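Local atomic coordinates of adenosine deaminase 1 (Arthrobacter aurescens, PDB entry 3RYS), a protein that probably catalyses the zinc-dependent hydrolytic deamination of adenine to hypoxanthine, a step of purine salvage and nitrogen catabolism. Residues 12-23 and 93-103; 219-227 and 242-251. All coordinates share one frame; numbering follows the deposited sequence.

Interaction 1: residues 12-23 and 93-103. With ZN (zinc ion), chain C; ADE (adenine), chain D.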
loop_
_atom_site.group_PDB
_atom_site.type_symbol
_atom_site.label_atom_id
_atom_site.label_comp_id
_atom_site.label_asym_id
_atom_site.label_seq_id
_atom_site.Cartn_x
_atom_site.Cartn_y
_atom_site.Cartn_z
ATOM N N ALA A 12 -9.381 3.527 -16.565
ATOM C CA ALA A 12 -8.138 3.703 -15.828
ATOM C C ALA A 12 -6.990 3.169 -16.666
ATOM O O ALA A 12 -7.196 2.314 -17.526
ATOM C CB ALA A 12 -8.205 2.972 -14.502
ATOM N N PRO A 13 -5.773 3.675 -16.417
ATOM C CA PRO A 13 -4.570 3.268 -17.153
ATOM C C PRO A 13 -4.021 1.965 -16.602
ATOM O O PRO A 13 -4.371 1.590 -15.482
ATOM C CB PRO A 13 -3.568 4.391 -16.846
ATOM C CG PRO A 13 -4.315 5.416 -16.011
ATOM C CD PRO A 13 -5.474 4.695 -15.404
ATOM N N PRO A 14 -3.165 1.279 -17.374
ATOM C CA PRO A 14 -2.453 0.112 -16.852
ATOM C C PRO A 14 -1.425 0.604 -15.845
ATOM O O PRO A 14 -0.562 1.390 -16.224
ATOM C CB PRO A 14 -1.734 -0.446 -18.086
ATOM C CG PRO A 14 -2.313 0.266 -19.259
ATOM C CD PRO A 14 -2.779 1.585 -18.757
ATOM N N VAL A 15 -1.518 0.170 -14.592
ATOM C CA VAL A 15 -0.612 0.671 -13.562
ATOM C C VAL A 15 0.004 -0.450 -12.751
ATOM O O VAL A 15 -0.363 -1.619 -12.898
ATOM C CB VAL A 15 -1.334 1.598 -12.555
ATOM C CG1 VAL A 15 -2.035 2.746 -13.272
ATOM C CG2 VAL A 15 -2.319 0.793 -11.712
ATOM N N ALA A 16 0.943 -0.075 -11.890
ATOM C CA ALA A 16 1.394 -0.956 -10.824
ATOM C C ALA A 16 1.006 -0.340 -9.482
ATOM O O ALA A 16 1.246 0.840 -9.249
ATOM C CB ALA A 16 2.888 -1.165 -10.904
ATOM N N GLU A 17 0.386 -1.123 -8.607
ATOM C CA GLU A 17 0.115 -0.643 -7.255
ATOM C C GLU A 17 1.248 -1.052 -6.306
ATOM O O GLU A 17 1.487 -2.240 -6.078
ATOM C CB GLU A 17 -1.248 -1.127 -6.746
ATOM C CG GLU A 17 -1.732 -0.387 -5.502
ATOM C CD GLU A 17 -3.232 -0.527 -5.262
ATOM O OE1 GLU A 17 -3.827 -1.523 -5.720
ATOM O OE2 GLU A 17 -3.817 0.368 -4.614
ATOM N N LEU A 18 1.948 -0.054 -5.774
ATOM C CA LEU A 18 3.125 -0.286 -4.949
ATOM C C LEU A 18 2.843 -0.071 -3.465
ATOM O O LEU A 18 3.625 -0.484 -2.606
ATOM C CB LEU A 18 4.263 0.638 -5.388
ATOM C CG LEU A 18 4.671 0.590 -6.860
ATOM C CD1 LEU A 18 5.829 1.546 -7.116
ATOM C CD2 LEU A 18 5.034 -0.827 -7.270
ATOM N N HIS A 19 1.728 0.587 -3.173
ATOM C CA HIS A 19 1.352 0.907 -1.802
ATOM C C HIS A 19 -0.044 0.357 -1.519
ATOM O O HIS A 19 -1.052 0.977 -1.874
ATOM C CB HIS A 19 1.380 2.424 -1.592
ATOM C CG HIS A 19 1.152 2.850 -0.175
ATOM N ND1 HIS A 19 1.699 4.001 0.353
ATOM C CD2 HIS A 19 0.441 2.280 0.826
ATOM C CE1 HIS A 19 1.328 4.126 1.614
ATOM N NE2 HIS A 19 0.568 3.092 1.926
ATOM N N LEU A 20 -0.100 -0.812 -0.889
ATOM C CA LEU A 20 -1.373 -1.465 -0.618
ATOM C C LEU A 20 -1.278 -2.511 0.479
ATOM O O LEU A 20 -0.472 -3.439 0.397
ATOM C CB LEU A 20 -1.925 -2.115 -1.881
ATOM C CG LEU A 20 -3.179 -2.935 -1.583
ATOM C CD1 LEU A 20 -4.300 -2.531 -2.516
ATOM C CD2 LEU A 20 -2.910 -4.442 -1.631
ATOM N N HIS A 21 -2.120 -2.361 1.496
ATOM C CA HIS A 21 -2.171 -3.301 2.605
ATOM C C HIS A 21 -3.262 -4.335 2.370
ATOM O O HIS A 21 -4.428 -3.989 2.193
ATOM C CB HIS A 21 -2.433 -2.551 3.902
ATOM C CG HIS A 21 -1.480 -1.427 4.144
ATOM N ND1 HIS A 21 -0.382 -1.546 4.968
ATOM C CD2 HIS A 21 -1.455 -0.162 3.665
ATOM C CE1 HIS A 21 0.275 -0.401 4.990
ATOM N NE2 HIS A 21 -0.354 0.454 4.206
ATOM N N ILE A 22 -2.884 -5.606 2.362
ATOM C CA ILE A 22 -3.841 -6.658 2.054
ATOM C C ILE A 22 -4.995 -6.685 3.057
ATOM O O ILE A 22 -6.134 -6.972 2.691
ATOM C CB ILE A 22 -3.161 -8.040 1.936
ATOM C CG1 ILE A 22 -4.009 -8.970 1.067
ATOM C CG2 ILE A 22 -2.888 -8.638 3.308
ATOM C CD1 ILE A 22 -4.302 -8.410 -0.309
ATOM N N GLU A 23 -4.699 -6.358 4.313
ATOM C CA GLU A 23 -5.713 -6.306 5.364
ATOM C C GLU A 23 -6.673 -5.133 5.171
ATOM O O GLU A 23 -7.786 -5.141 5.701
ATOM C CB GLU A 23 -5.057 -6.203 6.744
ATOM C CG GLU A 23 -4.125 -7.354 7.106
ATOM C CD GLU A 23 -2.694 -7.141 6.634
ATOM O OE1 GLU A 23 -2.483 -6.435 5.627
ATOM O OE2 GLU A 23 -1.771 -7.684 7.272
ATOM N N GLY A 93 -9.465 -3.325 -12.386
ATOM C CA GLY A 93 -9.252 -1.892 -12.313
ATOM C C GLY A 93 -7.992 -1.423 -13.014
ATOM O O GLY A 93 -7.654 -0.238 -12.971
ATOM N N GLY A 94 -7.282 -2.349 -13.650
ATOM C CA GLY A 94 -6.126 -1.984 -14.449
ATOM C C GLY A 94 -4.780 -2.325 -13.839
ATOM O O GLY A 94 -3.752 -2.160 -14.493
ATOM N N VAL A 95 -4.780 -2.793 -12.592
ATOM C CA VAL A 95 -3.540 -3.164 -11.910
ATOM C C VAL A 95 -2.848 -4.329 -12.625
ATOM O O VAL A 95 -3.377 -5.439 -12.691
ATOM C CB VAL A 95 -3.785 -3.525 -10.423
ATOM C CG1 VAL A 95 -2.476 -3.887 -9.733
ATOM C CG2 VAL A 95 -4.462 -2.378 -9.695
ATOM N N ARG A 96 -1.662 -4.061 -13.160
ATOM C CA ARG A 96 -0.918 -5.050 -13.932
ATOM C C ARG A 96 0.149 -5.710 -13.066
ATOM O O ARG A 96 0.590 -6.830 -13.331
ATOM C CB ARG A 96 -0.275 -4.377 -15.141
ATOM C CG ARG A 96 -1.284 -3.859 -16.137
ATOM C CD ARG A 96 -1.977 -5.025 -16.810
ATOM N NE ARG A 96 -1.037 -5.776 -17.631
ATOM C CZ ARG A 96 -1.064 -7.094 -17.787
ATOM N NH1 ARG A 96 -1.989 -7.815 -17.168
ATOM N NH2 ARG A 96 -0.160 -7.692 -18.555
ATOM N N HIS A 97 0.543 -4.997 -12.018
ATOM C CA HIS A 97 1.554 -5.462 -11.085
ATOM C C HIS A 97 1.221 -4.902 -9.708
ATOM O O HIS A 97 0.906 -3.715 -9.565
ATOM C CB HIS A 97 2.935 -4.986 -11.534
ATOM C CG HIS A 97 4.052 -5.432 -10.643
ATOM N ND1 HIS A 97 4.560 -4.643 -9.632
ATOM C CD2 HIS A 97 4.772 -6.578 -10.623
ATOM C CE1 HIS A 97 5.538 -5.288 -9.024
ATOM N NE2 HIS A 97 5.687 -6.464 -9.605
ATOM N N ALA A 98 1.287 -5.759 -8.697
ATOM C CA ALA A 98 0.908 -5.367 -7.350
ATOM C C ALA A 98 1.974 -5.772 -6.345
ATOM O O ALA A 98 2.326 -6.947 -6.245
ATOM C CB ALA A 98 -0.431 -5.982 -6.983
ATOM N N GLU A 99 2.500 -4.794 -5.615
ATOM C CA GLU A 99 3.446 -5.087 -4.546
ATOM C C GLU A 99 2.755 -4.893 -3.203
ATOM O O GLU A 99 2.475 -3.771 -2.781
ATOM C CB GLU A 99 4.724 -4.258 -4.693
ATOM C CG GLU A 99 5.562 -4.714 -5.885
ATOM C CD GLU A 99 6.814 -3.889 -6.112
ATOM O OE1 GLU A 99 7.337 -3.304 -5.141
ATOM O OE2 GLU A 99 7.279 -3.844 -7.270
ATOM N N ILE A 100 2.474 -6.012 -2.546
ATOM C CA ILE A 100 1.481 -6.062 -1.484
ATOM C C ILE A 100 2.076 -6.140 -0.086
ATOM O O ILE A 100 2.922 -6.987 0.203
ATOM C CB ILE A 100 0.549 -7.264 -1.705
ATOM C CG1 ILE A 100 -0.134 -7.140 -3.069
ATOM C CG2 ILE A 100 -0.477 -7.366 -0.590
ATOM C CD1 ILE A 100 -0.630 -8.455 -3.632
ATOM N N MET A 101 1.620 -5.251 0.786
ATOM C CA MET A 101 2.049 -5.267 2.178
ATOM C C MET A 101 1.166 -6.147 3.055
ATOM O O MET A 101 -0.003 -6.406 2.757
ATOM C CB MET A 101 2.117 -3.851 2.754
ATOM C CG MET A 101 3.504 -3.238 2.710
ATOM S SD MET A 101 3.522 -1.542 3.320
ATOM C CE MET A 101 2.897 -0.665 1.893
ATOM N N MET A 102 1.751 -6.592 4.155
ATOM C CA MET A 102 1.082 -7.470 5.083
ATOM C C MET A 102 1.701 -7.201 6.445
ATOM O O MET A 102 2.908 -6.977 6.542
ATOM C CB MET A 102 1.311 -8.911 4.648
ATOM C CG MET A 102 1.119 -9.954 5.721
ATOM S SD MET A 102 1.709 -11.540 5.099
ATOM C CE MET A 102 1.352 -12.582 6.507
ATOM N N ASP A 103 0.876 -7.188 7.488
ATOM C CA ASP A 103 1.363 -6.950 8.841
ATOM C C ASP A 103 1.439 -8.261 9.613
ATOM O O ASP A 103 0.508 -8.615 10.340
ATOM C CB ASP A 103 0.455 -5.966 9.590
ATOM C CG ASP A 103 0.354 -4.610 8.906
ATOM O OD1 ASP A 103 1.270 -4.256 8.130
ATOM O OD2 ASP A 103 -0.645 -3.894 9.155
HETATM ZN ZN ZN C . -0.337 2.787 4.028
HETATM N N9 ADE D . -1.453 0.648 8.241
HETATM C C8 ADE D . -2.259 0.365 7.171
HETATM N N7 ADE D . -2.407 1.364 6.325
HETATM C C5 ADE D . -1.642 2.376 6.889
HETATM C C6 ADE D . -1.378 3.702 6.484
HETATM N N6 ADE D . -1.888 4.240 5.370
HETATM N N1 ADE D . -0.572 4.451 7.270
HETATM C C2 ADE D . -0.067 3.903 8.386
HETATM N N3 ADE D . -0.240 2.671 8.871
HETATM C C4 ADE D . -1.046 1.953 8.069
HETATM O O HOH W 1 2.241 -2.118 -0.658
HETATM O O HOH W 2 -0.080 -4.320 5.466
#

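Interaction 2: residues 219-227 and 242-251. With ADE (adenine), chain D.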
loop_
_atom_site.group_PDB
_atom_site.type_symbol
_atom_site.label_atom_id
_atom_site.label_comp_id
_atom_site.label_asym_id
_atom_site.label_seq_id
_atom_site.Cartn_x
_atom_site.Cartn_y
_atom_site.Cartn_z
ATOM N N GLU A 219 14.013 2.313 -0.261
ATOM C CA GLU A 219 14.110 2.486 -1.705
ATOM C C GLU A 219 12.937 3.267 -2.274
ATOM O O GLU A 219 12.990 3.742 -3.409
ATOM C CB GLU A 219 14.220 1.130 -2.380
ATOM C CG GLU A 219 15.075 0.179 -1.593
ATOM C CD GLU A 219 15.612 -0.929 -2.445
ATOM O OE1 GLU A 219 15.353 -2.104 -2.111
ATOM O OE2 GLU A 219 16.279 -0.621 -3.456
ATOM N N ARG A 220 11.872 3.385 -1.491
ATOM C CA ARG A 220 10.807 4.328 -1.819
ATOM C C ARG A 220 10.006 4.742 -0.588
ATOM O O ARG A 220 9.882 3.982 0.368
ATOM C CB ARG A 220 9.902 3.822 -2.956
ATOM C CG ARG A 220 9.460 2.374 -2.870
ATOM C CD ARG A 220 8.506 2.023 -4.020
ATOM N NE ARG A 220 7.626 0.918 -3.659
ATOM C CZ ARG A 220 7.673 -0.292 -4.204
ATOM N NH1 ARG A 220 8.538 -0.564 -5.166
ATOM N NH2 ARG A 220 6.833 -1.230 -3.797
ATOM N N ILE A 221 9.496 5.968 -0.615
ATOM C CA ILE A 221 8.764 6.522 0.513
ATOM C C ILE A 221 7.268 6.311 0.331
ATOM O O ILE A 221 6.718 6.547 -0.749
ATOM C CB ILE A 221 9.045 8.030 0.683
ATOM C CG1 ILE A 221 10.498 8.265 1.104
ATOM C CG2 ILE A 221 8.093 8.640 1.698
ATOM C CD1 ILE A 221 10.795 7.858 2.525
ATOM N N ASP A 222 6.610 5.862 1.391
ATOM C CA ASP A 222 5.179 5.619 1.336
ATOM C C ASP A 222 4.404 6.804 1.910
ATOM O O ASP A 222 4.633 7.222 3.046
ATOM C CB ASP A 222 4.847 4.301 2.035
ATOM C CG ASP A 222 5.496 3.105 1.346
ATOM O OD1 ASP A 222 5.365 2.984 0.107
ATOM O OD2 ASP A 222 6.141 2.291 2.038
ATOM N N HIS A 223 3.498 7.342 1.094
ATOM C CA HIS A 223 2.829 8.616 1.357
ATOM C C HIS A 223 3.751 9.796 1.014
ATOM O O HIS A 223 3.786 10.250 -0.130
ATOM C CB HIS A 223 2.311 8.706 2.799
ATOM C CG HIS A 223 1.148 7.804 3.079
ATOM N ND1 HIS A 223 -0.065 7.932 2.437
ATOM C CD2 HIS A 223 1.009 6.765 3.938
ATOM C CE1 HIS A 223 -0.897 7.005 2.879
ATOM N NE2 HIS A 223 -0.273 6.288 3.794
ATOM N N GLY A 224 4.490 10.288 2.002
ATOM C CA GLY A 224 5.483 11.324 1.774
ATOM C C GLY A 224 4.944 12.719 1.503
ATOM O O GLY A 224 5.706 13.619 1.159
ATOM N N ILE A 225 3.641 12.917 1.667
ATOM C CA ILE A 225 3.037 14.200 1.319
ATOM C C ILE A 225 3.506 15.369 2.191
ATOM O O ILE A 225 3.458 16.527 1.765
ATOM C CB ILE A 225 1.500 14.141 1.339
ATOM C CG1 ILE A 225 1.001 13.757 2.732
ATOM C CG2 ILE A 225 0.987 13.173 0.278
ATOM C CD1 ILE A 225 -0.461 14.099 2.965
ATOM N N ARG A 226 3.956 15.077 3.408
ATOM C CA ARG A 226 4.401 16.145 4.302
ATOM C C ARG A 226 5.796 16.658 3.955
ATOM O O ARG A 226 6.312 17.570 4.602
ATOM C CB ARG A 226 4.310 15.727 5.769
ATOM C CG ARG A 226 2.888 15.729 6.306
ATOM C CD ARG A 226 2.871 15.717 7.818
ATOM N NE ARG A 226 3.479 16.923 8.369
ATOM C CZ ARG A 226 3.821 17.074 9.646
ATOM N NH1 ARG A 226 3.621 16.086 10.507
ATOM N NH2 ARG A 226 4.373 18.210 10.059
ATOM N N CYS A 227 6.397 16.085 2.918
ATOM C CA CYS A 227 7.690 16.553 2.447
ATOM C C CYS A 227 7.562 17.976 1.921
ATOM O O CYS A 227 8.535 18.726 1.884
ATOM C CB CYS A 227 8.214 15.646 1.334
ATOM S SG CYS A 227 7.346 15.862 -0.233
ATOM N N VAL A 242 13.412 9.715 -5.831
ATOM C CA VAL A 242 12.874 8.778 -4.856
ATOM C C VAL A 242 11.388 8.581 -5.125
ATOM O O VAL A 242 10.621 9.539 -5.102
ATOM C CB VAL A 242 13.058 9.299 -3.415
ATOM C CG1 VAL A 242 12.603 8.260 -2.406
ATOM C CG2 VAL A 242 14.510 9.691 -3.164
ATOM N N PRO A 243 10.977 7.339 -5.404
ATOM C CA PRO A 243 9.553 7.074 -5.628
ATOM C C PRO A 243 8.731 7.432 -4.400
ATOM O O PRO A 243 9.106 7.058 -3.287
ATOM C CB PRO A 243 9.506 5.560 -5.866
ATOM C CG PRO A 243 10.889 5.191 -6.295
ATOM C CD PRO A 243 11.801 6.129 -5.559
ATOM N N LEU A 244 7.638 8.165 -4.611
ATOM C CA LEU A 244 6.695 8.497 -3.548
ATOM C C LEU A 244 5.334 7.847 -3.816
ATOM O O LEU A 244 4.645 8.194 -4.780
ATOM C CB LEU A 244 6.541 10.017 -3.407
ATOM C CG LEU A 244 7.311 10.701 -2.267
ATOM C CD1 LEU A 244 8.794 10.354 -2.288
ATOM C CD2 LEU A 244 7.113 12.210 -2.297
ATOM N N THR A 245 4.947 6.902 -2.968
ATOM C CA THR A 245 3.686 6.204 -3.172
ATOM C C THR A 245 2.496 6.951 -2.548
ATOM O O THR A 245 2.041 6.633 -1.445
ATOM C CB THR A 245 3.767 4.729 -2.711
ATOM O OG1 THR A 245 4.001 4.661 -1.300
ATOM C CG2 THR A 245 4.905 4.017 -3.433
ATOM N N VAL A 246 1.997 7.950 -3.274
ATOM C CA VAL A 246 0.878 8.766 -2.810
ATOM C C VAL A 246 -0.450 8.012 -2.812
ATOM O O VAL A 246 -0.730 7.222 -3.713
ATOM C CB VAL A 246 0.720 10.042 -3.660
ATOM C CG1 VAL A 246 -0.372 10.936 -3.074
ATOM C CG2 VAL A 246 2.046 10.789 -3.754
ATOM N N CYS A 247 -1.269 8.272 -1.797
ATOM C CA CYS A 247 -2.584 7.648 -1.678
ATOM C C CYS A 247 -3.641 8.720 -1.442
ATOM O O CYS A 247 -3.947 9.055 -0.297
ATOM C CB CYS A 247 -2.596 6.632 -0.532
ATOM S SG CYS A 247 -1.176 5.506 -0.521
ATOM N N PRO A 248 -4.202 9.264 -2.536
ATOM C CA PRO A 248 -5.115 10.418 -2.513
ATOM C C PRO A 248 -6.327 10.252 -1.594
ATOM O O PRO A 248 -6.506 11.055 -0.678
ATOM C CB PRO A 248 -5.555 10.541 -3.973
ATOM C CG PRO A 248 -4.406 9.939 -4.753
ATOM C CD PRO A 248 -3.921 8.806 -3.908
ATOM N N LEU A 249 -7.146 9.235 -1.841
ATOM C CA LEU A 249 -8.337 9.000 -1.033
ATOM C C LEU A 249 -7.988 8.692 0.418
ATOM O O LEU A 249 -8.696 9.102 1.339
ATOM C CB LEU A 249 -9.165 7.858 -1.616
ATOM C CG LEU A 249 -9.782 8.116 -2.987
ATOM C CD1 LEU A 249 -10.696 6.959 -3.382
ATOM C CD2 LEU A 249 -10.536 9.441 -2.987
ATOM N N SER A 250 -6.901 7.957 0.618
ATOM C CA SER A 250 -6.463 7.637 1.969
ATOM C C SER A 250 -6.237 8.921 2.781
ATOM O O SER A 250 -6.766 9.072 3.890
ATOM C CB SER A 250 -5.195 6.781 1.928
ATOM O OG SER A 250 -4.723 6.515 3.233
ATOM N N ASN A 251 -5.465 9.846 2.212
ATOM C CA ASN A 251 -5.141 11.101 2.877
ATOM C C ASN A 251 -6.381 11.932 3.204
ATOM O O ASN A 251 -6.440 12.599 4.242
ATOM C CB ASN A 251 -4.163 11.919 2.031
ATOM C CG ASN A 251 -2.859 11.185 1.775
ATOM O OD1 ASN A 251 -2.482 10.288 2.529
ATOM N ND2 ASN A 251 -2.164 11.563 0.709
HETATM N N9 ADE D . -1.453 0.648 8.241
HETATM C C8 ADE D . -2.259 0.365 7.171
HETATM N N7 ADE D . -2.407 1.364 6.325
HETATM C C5 ADE D . -1.642 2.376 6.889
HETATM C C6 ADE D . -1.378 3.702 6.484
HETATM N N6 ADE D . -1.888 4.240 5.370
HETATM N N1 ADE D . -0.572 4.451 7.270
HETATM C C2 ADE D . -0.067 3.903 8.386
HETATM N N3 ADE D . -0.240 2.671 8.871
HETATM C C4 ADE D . -1.046 1.953 8.069
HETATM O O HOH W 3 -0.063 9.806 0.459
#

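Interaction 1: residues 12-23 and 93-103
The first two parallel strands of a TIM barrel are joined here, Val15 and Glu17 bonding through their backbones to residues 94-99. Val15 N-H reaches Gly94 O and Val15 O accepts Arg96 N; Glu17 likewise spans His97 O and Glu99 N, the Glu99 N to Glu17 O bond measuring 2.8 Å. At Arg96 the second strand takes in an extra residue, and past Glu17 it is the first strand that does so. Where the pairing breaks, water 1 accepts the N-H of Leu20, 2.7 Å from Leu20 N, beside the carbonyl oxygens of Leu18 and Glu99. Pairing resumes when Leu20 O accepts Met101 N and Met101 O accepts Ile22 N. This single bridge flanks the His-X-His motif at the barrel's C-terminal mouth, characteristic of metal-dependent hydrolases: His21 NE2 lies 2.3 Å from the zinc ion, His19 NE2 binds it too, and His199 and Asp280 complete the protein ligands. Adenine N6 is a further zinc ligand, at 2.5 Å from the metal. The His21 ring is sandwiched, with adenine N7 over one face, offset toward the rim, and Met101 CE over the other. A bend at the end of the Met101 chain (chi3 -79°) carries CE there, 4.0 Å from His19 CD2. A bond in the ring plane also resists its turning: water 2 accepts from His21 ND1 at 2.8 Å and donates to Glu23 OE1. Glu23, folded back at chi2 (88°), offers the syn side of OE2 to Asp103 N in a nearly straight bond of 2.7 Å; the nearby Asp103 carboxylate is engaged by Tyr66. On the face that meets helix 76-92 through Met82 and Tyr86, Leu20 lies alongside Ile100, and Ile22 CB comes 3.7 Å from Ile100 CG2.

Interaction 2: residues 219-227 and 242-251
His223 slides its ring past the Asn251 amide in the opposite direction, the two planes 48° apart, and NE2 ends 3.0 Å from adenine N6. Although its CB points away from residues 242-251, CG held anti to the carbonyl carbon (chi1 -70°) brings the ring back beside them. Cys247 SG stands obliquely to the same ring, 4.3 Å from its centroid. Water 3 sits in the ring plane 2.7 Å from His223 ND1, accepting from Asn251 ND2 and from Cys247 N, the N-cap of helix 248-253, a link that helps set how the ring is turned; Asn251 ND2 also bonds to His263. Without the imidazole, as with an alanine here, that water would probably lose its ring partner and adenine N6 the nitrogen beside it. The sixth and seventh barrel strands, a beta-alpha-beta unit crossing over through helix 231-240, position the histidine. His223 N donates to Thr245 O from above the carbonyl plane, while Ile221 N and O bond to Pro243 O and Thr245 N. Thr245 OG1, alongside, donates to the anti lone pair of Asp222 OD1 at 2.6 Å. On the face toward helix 206-214, Ile221 CB packs on Leu244 CD1, 3.8 Å away.

In the fold
Interaction 1 closes before interaction 2 opens along the chain, and their centres lie 14 Å apart within one barrel. Strands 15-17 and 95-102 open the parallel barrel sheet, which runs on through 135-143, 167-171 and 195-200 to 220-221, where interaction 2 adds 244-246 and then 275-277. The two contacts meet across the barrel interior: Glu99 OE1 forms a salt bridge with Arg220 NH2, and His19 ND1 probably hydrogen-bonds to Thr245 OG1, a second-shell contact that would orient this zinc ligand. The His19 and His223 rings meet edge to face. Far-apart pieces of sequence thus converge on one adenine, interaction 1 supplying metal ligands and interaction 2 a histidine predicted to be important for catalysis.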